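Local atomic coordinates of amine oxidase (Emericella nidulans, PDB entry 3PGB), a protein that probably oxidises primary amines to aldehydes, using a bound copper ion and a topaquinone cofactor built into its own chain. Residues A[56-61]-A[337-342]; A[445-450]-A[471-476]. One frame throughout, in Å; residues are numbered along the deposited sequence.

Contact 1 of 2, residues A[56-61]-A[337-342]; sequences PPQEIK and RYSVDA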
ATOM      1  N   PRO A  56     -26.487   3.619 -17.550  1.00 25.23           N
ATOM      2  CA  PRO A  56     -25.496   4.672 -17.326  1.00 24.42           C
ATOM      3  C   PRO A  56     -25.721   5.352 -15.976  1.00 23.49           C
ATOM      4  O   PRO A  56     -26.693   5.036 -15.291  1.00 23.60           O
ATOM      5  CB  PRO A  56     -25.743   5.659 -18.484  1.00 24.51           C
ATOM      6  CG  PRO A  56     -26.740   5.021 -19.385  1.00 24.76           C
ATOM      7  CD  PRO A  56     -27.473   4.009 -18.574  1.00 25.11           C
ATOM      8  N   PRO A  57     -24.827   6.272 -15.583  1.00 22.41           N
ATOM      9  CA  PRO A  57     -25.047   6.960 -14.308  1.00 21.75           C
ATOM     10  C   PRO A  57     -26.302   7.821 -14.336  1.00 21.07           C
ATOM     11  O   PRO A  57     -26.741   8.227 -15.406  1.00 21.01           O
ATOM     12  CB  PRO A  57     -23.795   7.835 -14.150  1.00 21.70           C
ATOM     13  CG  PRO A  57     -23.187   7.925 -15.508  1.00 21.72           C
ATOM     14  CD  PRO A  57     -23.582   6.700 -16.249  1.00 22.21           C
ATOM     15  N   GLN A  58     -26.879   8.086 -13.170  1.00 20.50           N
ATOM     16  CA  GLN A  58     -28.051   8.953 -13.083  1.00 20.03           C
ATOM     17  C   GLN A  58     -27.692  10.365 -13.543  1.00 20.01           C
ATOM     18  O   GLN A  58     -26.569  10.827 -13.321  1.00 19.74           O
ATOM     19  CB  GLN A  58     -28.617   8.978 -11.657  1.00 19.63           C
ATOM     20  CG  GLN A  58     -29.206   7.643 -11.221  1.00 19.18           C
ATOM     21  CD  GLN A  58     -29.866   7.672  -9.845  1.00 18.54           C
ATOM     22  OE1 GLN A  58     -29.692   8.612  -9.068  1.00 18.59           O
ATOM     23  NE2 GLN A  58     -30.627   6.631  -9.543  1.00 16.78           N
ATOM     24  N   GLU A  59     -28.634  11.018 -14.223  1.00 20.15           N
ATOM     25  CA  GLU A  59     -28.510  12.432 -14.579  1.00 20.31           C
ATOM     26  C   GLU A  59     -29.086  13.278 -13.467  1.00 20.24           C
ATOM     27  O   GLU A  59     -30.289  13.254 -13.244  1.00 20.09           O
ATOM     28  CB  GLU A  59     -29.292  12.765 -15.843  1.00 20.33           C
ATOM     29  CG  GLU A  59     -28.686  12.296 -17.137  1.00 21.26           C
ATOM     30  CD  GLU A  59     -29.549  12.704 -18.322  1.00 22.57           C
ATOM     31  OE1 GLU A  59     -30.047  11.806 -19.042  1.00 22.32           O
ATOM     32  OE2 GLU A  59     -29.756  13.927 -18.502  1.00 23.18           O
ATOM     33  N   ILE A  60     -28.232  14.027 -12.781  1.00 20.43           N
ATOM     34  CA  ILE A  60     -28.686  14.982 -11.782  1.00 20.59           C
ATOM     35  C   ILE A  60     -28.206  16.387 -12.132  1.00 20.91           C
ATOM     36  O   ILE A  60     -27.396  16.574 -13.046  1.00 20.63           O
ATOM     37  CB  ILE A  60     -28.211  14.597 -10.366  1.00 20.66           C
ATOM     38  CG1 ILE A  60     -26.683  14.507 -10.302  1.00 20.76           C
ATOM     39  CG2 ILE A  60     -28.834  13.273  -9.939  1.00 20.24           C
ATOM     40  CD1 ILE A  60     -26.144  14.653  -8.896  1.00 20.59           C
ATOM     41  N   LYS A  61     -28.723  17.375 -11.405  1.00 21.36           N
ATOM     42  CA  LYS A  61     -28.239  18.743 -11.529  1.00 21.81           C
ATOM     43  C   LYS A  61     -27.591  19.193 -10.225  1.00 21.50           C
ATOM     44  O   LYS A  61     -28.222  19.169  -9.162  1.00 21.62           O
ATOM     45  CB  LYS A  61     -29.361  19.684 -11.979  1.00 22.09           C
ATOM     46  CG  LYS A  61     -29.583  19.612 -13.499  1.00 24.15           C
ATOM     47  CD  LYS A  61     -30.633  20.594 -14.017  1.00 26.58           C
ATOM     48  CE  LYS A  61     -30.837  20.420 -15.529  1.00 27.39           C
ATOM     49  NZ  LYS A  61     -31.752  21.447 -16.122  1.00 27.90           N
ATOM     50  N   ARG A 337     -23.636   2.849 -10.458  1.00 15.53           N
ATOM     51  CA  ARG A 337     -24.385   3.183  -9.234  1.00 15.33           C
ATOM     52  C   ARG A 337     -23.979   4.540  -8.648  1.00 14.95           C
ATOM     53  O   ARG A 337     -23.812   4.690  -7.442  1.00 15.23           O
ATOM     54  CB  ARG A 337     -24.211   2.088  -8.187  1.00 15.32           C
ATOM     55  CG  ARG A 337     -24.740   0.723  -8.619  1.00 15.66           C
ATOM     56  CD  ARG A 337     -24.725  -0.255  -7.449  1.00 15.86           C
ATOM     57  NE  ARG A 337     -23.444  -0.199  -6.753  1.00 15.63           N
ATOM     58  CZ  ARG A 337     -23.236  -0.534  -5.484  1.00 15.19           C
ATOM     59  NH1 ARG A 337     -24.216  -0.981  -4.711  1.00 14.53           N
ATOM     60  NH2 ARG A 337     -22.015  -0.413  -4.986  1.00 16.12           N
ATOM     61  N   TYR A 338     -23.841   5.531  -9.518  1.00 14.77           N
ATOM     62  CA  TYR A 338     -23.522   6.894  -9.111  1.00 14.29           C
ATOM     63  C   TYR A 338     -24.294   7.885  -9.981  1.00 14.15           C
ATOM     64  O   TYR A 338     -25.032   7.484 -10.889  1.00 13.74           O
ATOM     65  CB  TYR A 338     -22.013   7.139  -9.177  1.00 14.11           C
ATOM     66  CG  TYR A 338     -21.359   6.772 -10.485  1.00 13.30           C
ATOM     67  CD1 TYR A 338     -20.912   5.478 -10.722  1.00 13.06           C
ATOM     68  CD2 TYR A 338     -21.158   7.727 -11.477  1.00 13.08           C
ATOM     69  CE1 TYR A 338     -20.289   5.143 -11.920  1.00 13.48           C
ATOM     70  CE2 TYR A 338     -20.545   7.400 -12.681  1.00 13.33           C
ATOM     71  CZ  TYR A 338     -20.115   6.108 -12.891  1.00 13.52           C
ATOM     72  OH  TYR A 338     -19.509   5.780 -14.071  1.00 14.97           O
ATOM     73  N   SER A 339     -24.140   9.170  -9.683  1.00 14.22           N
ATOM     74  CA  SER A 339     -24.874  10.222 -10.377  1.00 14.26           C
ATOM     75  C   SER A 339     -23.927  11.307 -10.852  1.00 14.43           C
ATOM     76  O   SER A 339     -22.955  11.622 -10.182  1.00 14.52           O
ATOM     77  CB  SER A 339     -25.920  10.808  -9.439  1.00 14.25           C
ATOM     78  OG  SER A 339     -26.651   9.768  -8.805  1.00 13.91           O
ATOM     79  N   VAL A 340     -24.221  11.877 -12.012  1.00 14.96           N
ATOM     80  CA  VAL A 340     -23.347  12.858 -12.640  1.00 15.10           C
ATOM     81  C   VAL A 340     -24.142  14.005 -13.262  1.00 15.55           C
ATOM     82  O   VAL A 340     -25.196  13.785 -13.871  1.00 15.70           O
ATOM     83  CB  VAL A 340     -22.503  12.208 -13.748  1.00 15.14           C
ATOM     84  CG1 VAL A 340     -21.826  13.272 -14.610  1.00 15.78           C
ATOM     85  CG2 VAL A 340     -21.468  11.263 -13.153  1.00 15.12           C
ATOM     86  N   ASP A 341     -23.636  15.223 -13.076  1.00 15.85           N
ATOM     87  CA  ASP A 341     -24.036  16.377 -13.866  1.00 16.06           C
ATOM     88  C   ASP A 341     -22.910  16.597 -14.871  1.00 16.34           C
ATOM     89  O   ASP A 341     -21.823  17.046 -14.514  1.00 15.96           O
ATOM     90  CB  ASP A 341     -24.229  17.607 -12.970  1.00 16.09           C
ATOM     91  CG  ASP A 341     -24.795  18.815 -13.717  1.00 16.42           C
ATOM     92  OD1 ASP A 341     -24.642  18.902 -14.963  1.00 15.74           O
ATOM     93  OD2 ASP A 341     -25.377  19.702 -13.039  1.00 16.21           O
ATOM     94  N   ALA A 342     -23.170  16.251 -16.124  1.00 16.85           N
ATOM     95  CA  ALA A 342     -22.160  16.353 -17.174  1.00 17.42           C
ATOM     96  C   ALA A 342     -21.805  17.806 -17.498  1.00 17.75           C
ATOM     97  O   ALA A 342     -20.656  18.108 -17.809  1.00 17.94           O
ATOM     98  CB  ALA A 342     -22.631  15.630 -18.432  1.00 17.42           C
TER
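Gln58 pairs with Ser339, and Glu59 with Val340, in a short parallel ladder in which the chain near its N-terminus runs alongside a strand far ahead in sequence. The end-to-end directions of the touching parts diverge by 41°, and the register lasts for only two bridges. Gln58 is bonded through both of its backbone polar groups: its N donates to Tyr338 O at 3.0 Å, while its O accepts from Val340 N at 2.9 Å. The ladder closes with Ile60 N on Val340 O at 3.2 Å. Tyr338 O has a second donor in Gln322 NE2 of the second subunit, so this end of the ladder lies close to the dimer partner.

Ser339 shares a face with Gln58, and Ile60 packs against it, its CG2 3.8 Å from Ser339 CB. The extended chain of Gln58 brings OE1 to 3.3 Å from Ser339 OG, a weak hydrogen bond at most. Near the start of the ladder, Pro57 lies alongside Tyr338, both pointing the same way, with Pro57 CB 3.6 Å from Tyr338 CE2. A chi1 of 52° puts Tyr338 CG between its own N and carbonyl carbon, turning the ring alongside Pro57, and the hydroxyl beyond bonds to Ser426 OG. Val340 CG2 meets the edge of the same ring, within its plane. Past the last bridge, Asp341 reaches across to the N-terminal segment: its OD2 comes within 3.4 Å of Lys61 CA and accepts a bond from Ala62 N, while OD1 takes Arg344 N.

The arrangement is a parallel strand addition: strand 58-59 joins the otherwise antiparallel pair of strands 339-341 and 346-349, making the sheet mixed at this point of the copper amine oxidase catalytic region.

Contact 2 of 2, residues A[445-450]-A[471-476]; sequences LCLFEF and VYFTLR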
ATOM      1  N   LEU A 445     -10.802  11.399 -18.626  1.00 19.21           N
ATOM      2  CA  LEU A 445     -11.129  11.051 -17.241  1.00 18.89           C
ATOM      3  C   LEU A 445     -11.967   9.782 -17.261  1.00 18.47           C
ATOM      4  O   LEU A 445     -12.719   9.550 -18.209  1.00 18.56           O
ATOM      5  CB  LEU A 445     -11.930  12.154 -16.550  1.00 18.76           C
ATOM      6  CG  LEU A 445     -11.235  13.477 -16.240  1.00 19.41           C
ATOM      7  CD1 LEU A 445     -12.233  14.475 -15.657  1.00 19.19           C
ATOM      8  CD2 LEU A 445     -10.053  13.279 -15.291  1.00 19.90           C
ATOM      9  N   CYS A 446     -11.844   8.961 -16.225  1.00 17.69           N
ATOM     10  CA  CYS A 446     -12.763   7.846 -16.060  1.00 17.20           C
ATOM     11  C   CYS A 446     -13.297   7.775 -14.634  1.00 16.70           C
ATOM     12  O   CYS A 446     -12.657   8.236 -13.680  1.00 16.72           O
ATOM     13  CB  CYS A 446     -12.121   6.525 -16.501  1.00 17.28           C
ATOM     14  SG  CYS A 446     -10.898   5.828 -15.400  1.00 17.21           S
ATOM     15  N   LEU A 447     -14.499   7.225 -14.519  1.00 15.91           N
ATOM     16  CA  LEU A 447     -15.194   7.094 -13.253  1.00 15.36           C
ATOM     17  C   LEU A 447     -15.696   5.669 -13.194  1.00 14.83           C
ATOM     18  O   LEU A 447     -16.265   5.183 -14.169  1.00 14.73           O
ATOM     19  CB  LEU A 447     -16.386   8.055 -13.193  1.00 15.44           C
ATOM     20  CG  LEU A 447     -16.107   9.560 -13.154  1.00 15.60           C
ATOM     21  CD1 LEU A 447     -17.396  10.346 -13.302  1.00 14.86           C
ATOM     22  CD2 LEU A 447     -15.391   9.937 -11.858  1.00 15.93           C
ATOM     23  N   PHE A 448     -15.499   4.994 -12.069  1.00 14.26           N
ATOM     24  CA  PHE A 448     -16.004   3.640 -11.938  1.00 14.11           C
ATOM     25  C   PHE A 448     -16.040   3.126 -10.512  1.00 13.99           C
ATOM     26  O   PHE A 448     -15.199   3.474  -9.681  1.00 13.78           O
ATOM     27  CB  PHE A 448     -15.174   2.672 -12.793  1.00 14.22           C
ATOM     28  CG  PHE A 448     -13.719   2.632 -12.428  1.00 14.34           C
ATOM     29  CD1 PHE A 448     -12.832   3.554 -12.960  1.00 14.50           C
ATOM     30  CD2 PHE A 448     -13.235   1.667 -11.554  1.00 14.35           C
ATOM     31  CE1 PHE A 448     -11.486   3.517 -12.629  1.00 14.31           C
ATOM     32  CE2 PHE A 448     -11.891   1.628 -11.218  1.00 14.49           C
ATOM     33  CZ  PHE A 448     -11.017   2.553 -11.757  1.00 14.20           C
ATOM     34  N   GLU A 449     -17.029   2.277 -10.254  1.00 13.95           N
ATOM     35  CA  GLU A 449     -17.025   1.433  -9.070  1.00 14.00           C
ATOM     36  C   GLU A 449     -16.118   0.223  -9.302  1.00 14.04           C
ATOM     37  O   GLU A 449     -15.911  -0.210 -10.437  1.00 13.97           O
ATOM     38  CB  GLU A 449     -18.434   0.955  -8.740  1.00 13.94           C
ATOM     39  CG  GLU A 449     -19.295   1.983  -8.057  1.00 13.93           C
ATOM     40  CD  GLU A 449     -20.486   1.339  -7.385  1.00 14.11           C
ATOM     41  OE1 GLU A 449     -21.142   0.507  -8.043  1.00 14.73           O
ATOM     42  OE2 GLU A 449     -20.756   1.641  -6.203  1.00 12.59           O
ATOM     43  N   PHE A 450     -15.584  -0.322  -8.219  1.00 14.20           N
ATOM     44  CA  PHE A 450     -14.728  -1.496  -8.308  1.00 14.58           C
ATOM     45  C   PHE A 450     -14.886  -2.318  -7.046  1.00 14.73           C
ATOM     46  O   PHE A 450     -14.738  -1.799  -5.945  1.00 14.95           O
ATOM     47  CB  PHE A 450     -13.266  -1.076  -8.503  1.00 14.56           C
ATOM     48  CG  PHE A 450     -12.368  -2.194  -8.940  1.00 14.20           C
ATOM     49  CD1 PHE A 450     -12.153  -2.441 -10.290  1.00 13.74           C
ATOM     50  CD2 PHE A 450     -11.736  -3.001  -8.003  1.00 14.14           C
ATOM     51  CE1 PHE A 450     -11.325  -3.477 -10.697  1.00 13.60           C
ATOM     52  CE2 PHE A 450     -10.904  -4.042  -8.404  1.00 13.19           C
ATOM     53  CZ  PHE A 450     -10.696  -4.277  -9.749  1.00 13.12           C
ATOM     54  N   VAL A 471     -16.830  -2.313  -1.886  1.00 15.60           N
ATOM     55  CA  VAL A 471     -17.109  -1.656  -3.154  1.00 15.48           C
ATOM     56  C   VAL A 471     -16.754  -0.179  -3.026  1.00 15.32           C
ATOM     57  O   VAL A 471     -17.282   0.512  -2.149  1.00 15.45           O
ATOM     58  CB  VAL A 471     -18.584  -1.816  -3.562  1.00 15.47           C
ATOM     59  CG1 VAL A 471     -18.822  -1.181  -4.925  1.00 15.58           C
ATOM     60  CG2 VAL A 471     -18.967  -3.288  -3.582  1.00 14.99           C
ATOM     61  N   TYR A 472     -15.852   0.292  -3.887  1.00 14.86           N
ATOM     62  CA  TYR A 472     -15.355   1.664  -3.817  1.00 14.73           C
ATOM     63  C   TYR A 472     -15.406   2.383  -5.168  1.00 14.65           C
ATOM     64  O   TYR A 472     -15.460   1.740  -6.218  1.00 14.34           O
ATOM     65  CB  TYR A 472     -13.928   1.681  -3.252  1.00 14.68           C
ATOM     66  CG  TYR A 472     -12.881   1.000  -4.106  1.00 14.26           C
ATOM     67  CD1 TYR A 472     -12.102   1.723  -5.001  1.00 13.87           C
ATOM     68  CD2 TYR A 472     -12.647  -0.366  -3.995  1.00 14.15           C
ATOM     69  CE1 TYR A 472     -11.137   1.098  -5.784  1.00 13.06           C
ATOM     70  CE2 TYR A 472     -11.686  -0.993  -4.766  1.00 13.77           C
ATOM     71  CZ  TYR A 472     -10.937  -0.257  -5.659  1.00 13.11           C
ATOM     72  OH  TYR A 472      -9.984  -0.890  -6.417  1.00 13.53           O
ATOM     73  N   PHE A 473     -15.374   3.717  -5.118  1.00 14.40           N
ATOM     74  CA  PHE A 473     -15.460   4.570  -6.309  1.00 14.50           C
ATOM     75  C   PHE A 473     -14.115   5.227  -6.629  1.00 14.31           C
ATOM     76  O   PHE A 473     -13.414   5.672  -5.724  1.00 14.29           O
ATOM     77  CB  PHE A 473     -16.527   5.635  -6.087  1.00 14.50           C
ATOM     78  CG  PHE A 473     -16.815   6.475  -7.289  1.00 15.27           C
ATOM     79  CD1 PHE A 473     -17.685   6.027  -8.268  1.00 15.99           C
ATOM     80  CD2 PHE A 473     -16.238   7.730  -7.429  1.00 16.26           C
ATOM     81  CE1 PHE A 473     -17.962   6.807  -9.382  1.00 16.58           C
ATOM     82  CE2 PHE A 473     -16.508   8.515  -8.537  1.00 16.60           C
ATOM     83  CZ  PHE A 473     -17.373   8.055  -9.517  1.00 16.89           C
ATOM     84  N   THR A 474     -13.774   5.288  -7.916  1.00 14.26           N
ATOM     85  CA  THR A 474     -12.492   5.840  -8.383  1.00 14.27           C
ATOM     86  C   THR A 474     -12.684   6.889  -9.470  1.00 14.31           C
ATOM     87  O   THR A 474     -13.470   6.696 -10.394  1.00 14.32           O
ATOM     88  CB  THR A 474     -11.568   4.732  -8.974  1.00 14.39           C
ATOM     89  OG1 THR A 474     -11.180   3.805  -7.946  1.00 14.34           O
ATOM     90  CG2 THR A 474     -10.321   5.341  -9.605  1.00 13.74           C
ATOM     91  N   LEU A 475     -11.969   8.001  -9.345  1.00 14.51           N
ATOM     92  CA  LEU A 475     -11.869   9.001 -10.406  1.00 14.82           C
ATOM     93  C   LEU A 475     -10.425   8.992 -10.842  1.00 14.93           C
ATOM     94  O   LEU A 475      -9.537   9.133 -10.001  1.00 15.28           O
ATOM     95  CB  LEU A 475     -12.247  10.397  -9.897  1.00 14.83           C
ATOM     96  CG  LEU A 475     -11.923  11.606 -10.799  1.00 15.26           C
ATOM     97  CD1 LEU A 475     -12.373  11.390 -12.245  1.00 15.31           C
ATOM     98  CD2 LEU A 475     -12.547  12.878 -10.244  1.00 14.74           C
ATOM     99  N   ARG A 476     -10.179   8.821 -12.137  1.00 14.78           N
ATOM    100  CA  ARG A 476      -8.809   8.661 -12.605  1.00 14.83           C
ATOM    101  C   ARG A 476      -8.448   9.495 -13.831  1.00 14.90           C
ATOM    102  O   ARG A 476      -9.265   9.726 -14.716  1.00 14.47           O
ATOM    103  CB  ARG A 476      -8.538   7.188 -12.881  1.00 14.76           C
ATOM    104  CG  ARG A 476      -7.208   6.893 -13.532  1.00 14.63           C
ATOM    105  CD  ARG A 476      -6.969   5.410 -13.583  1.00 15.25           C
ATOM    106  NE  ARG A 476      -6.954   4.805 -12.252  1.00 15.36           N
ATOM    107  CZ  ARG A 476      -7.027   3.497 -12.019  1.00 16.22           C
ATOM    108  NH1 ARG A 476      -7.129   2.628 -13.024  1.00 15.30           N
ATOM    109  NH2 ARG A 476      -7.002   3.047 -10.765  1.00 17.34           N
TER
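Phe448 and Thr474 face each other at the middle of an antiparallel strand pair in the beta-sandwich catalytic domain of the copper amine oxidases. Thr474 CB sits over one face of the Phe448 ring, 3.9 Å from its centroid, in a CH-pi contact offset toward the rim. With chi1 near 60°, the Phe448 side chain leans toward the opposite strand, which brings its ring to Thr474. Farther along, Phe448 CZ lies over one face of the Arg476 guanidinium, so a single ring touches two neighbours of the opposite strand. Phe450 repeats the theme: its CB rests on a face of the Tyr472 ring, 4.1 Å from the centroid, while the two rings lie oblique, their planes 50° apart.

On the other face, Leu447, Phe473 and Leu475 pack by apolar contacts, while the Glu449 carboxylate on the same face is bonded to Trp349 NE1 and Arg337. Leu447 CD2 is wedged between Leu475 CD1, at 3.4 Å, and Phe473 CZ, at 3.6 Å; Phe354 of strand 352-359 packs against both Phe473 and Leu475, and Trp349 stacks on the Phe473 ring.

Between the two faces, six backbone hydrogen bonds join Cys446 to Arg476, Phe448 to Thr474 and Phe450 to Tyr472, each pair bonded in both directions. Neighbouring strands continue the network on both sides, with Leu447 bonded to Ser426 and with Phe473 and Leu475 bonded to Phe492 and Tyr490.

A second shell fixes the polar ends. Thr474 OG1 is hydrogen-bonded to Asn491 OD1, and Cys446 SG, 3.7 Å from Arg476 CB, is tied by a disulfide to Cys421. The guanidinium is held at several points: NE bonds to Ser489 OG, while NH1 reaches two backbone carbonyls, Asp420 O of its own chain and Asp453 O of the second subunit.

Contact 1 closes before contact 2 opens, and their centres lie about 13 Å apart on the same side of the chain's centre. The principle illustrated is that a few side chains can link separate strand pairs: here strands 58-59 and 339-341 of contact 1 to strands 437-451 and 464-479 of contact 2. Arg337 NH2 meets Glu449 OE2 at 2.7 Å and also packs on Val471, while the rings of Tyr338 and Phe473 meet edge to face. Contact 1 is partly buried and contact 2 wholly so, yet both touch the second subunit: Arg337 forms a salt bridge with its Asp323. N-terminal segment, catalytic domain and dimer interface therefore converge here, away from the copper and calcium sites.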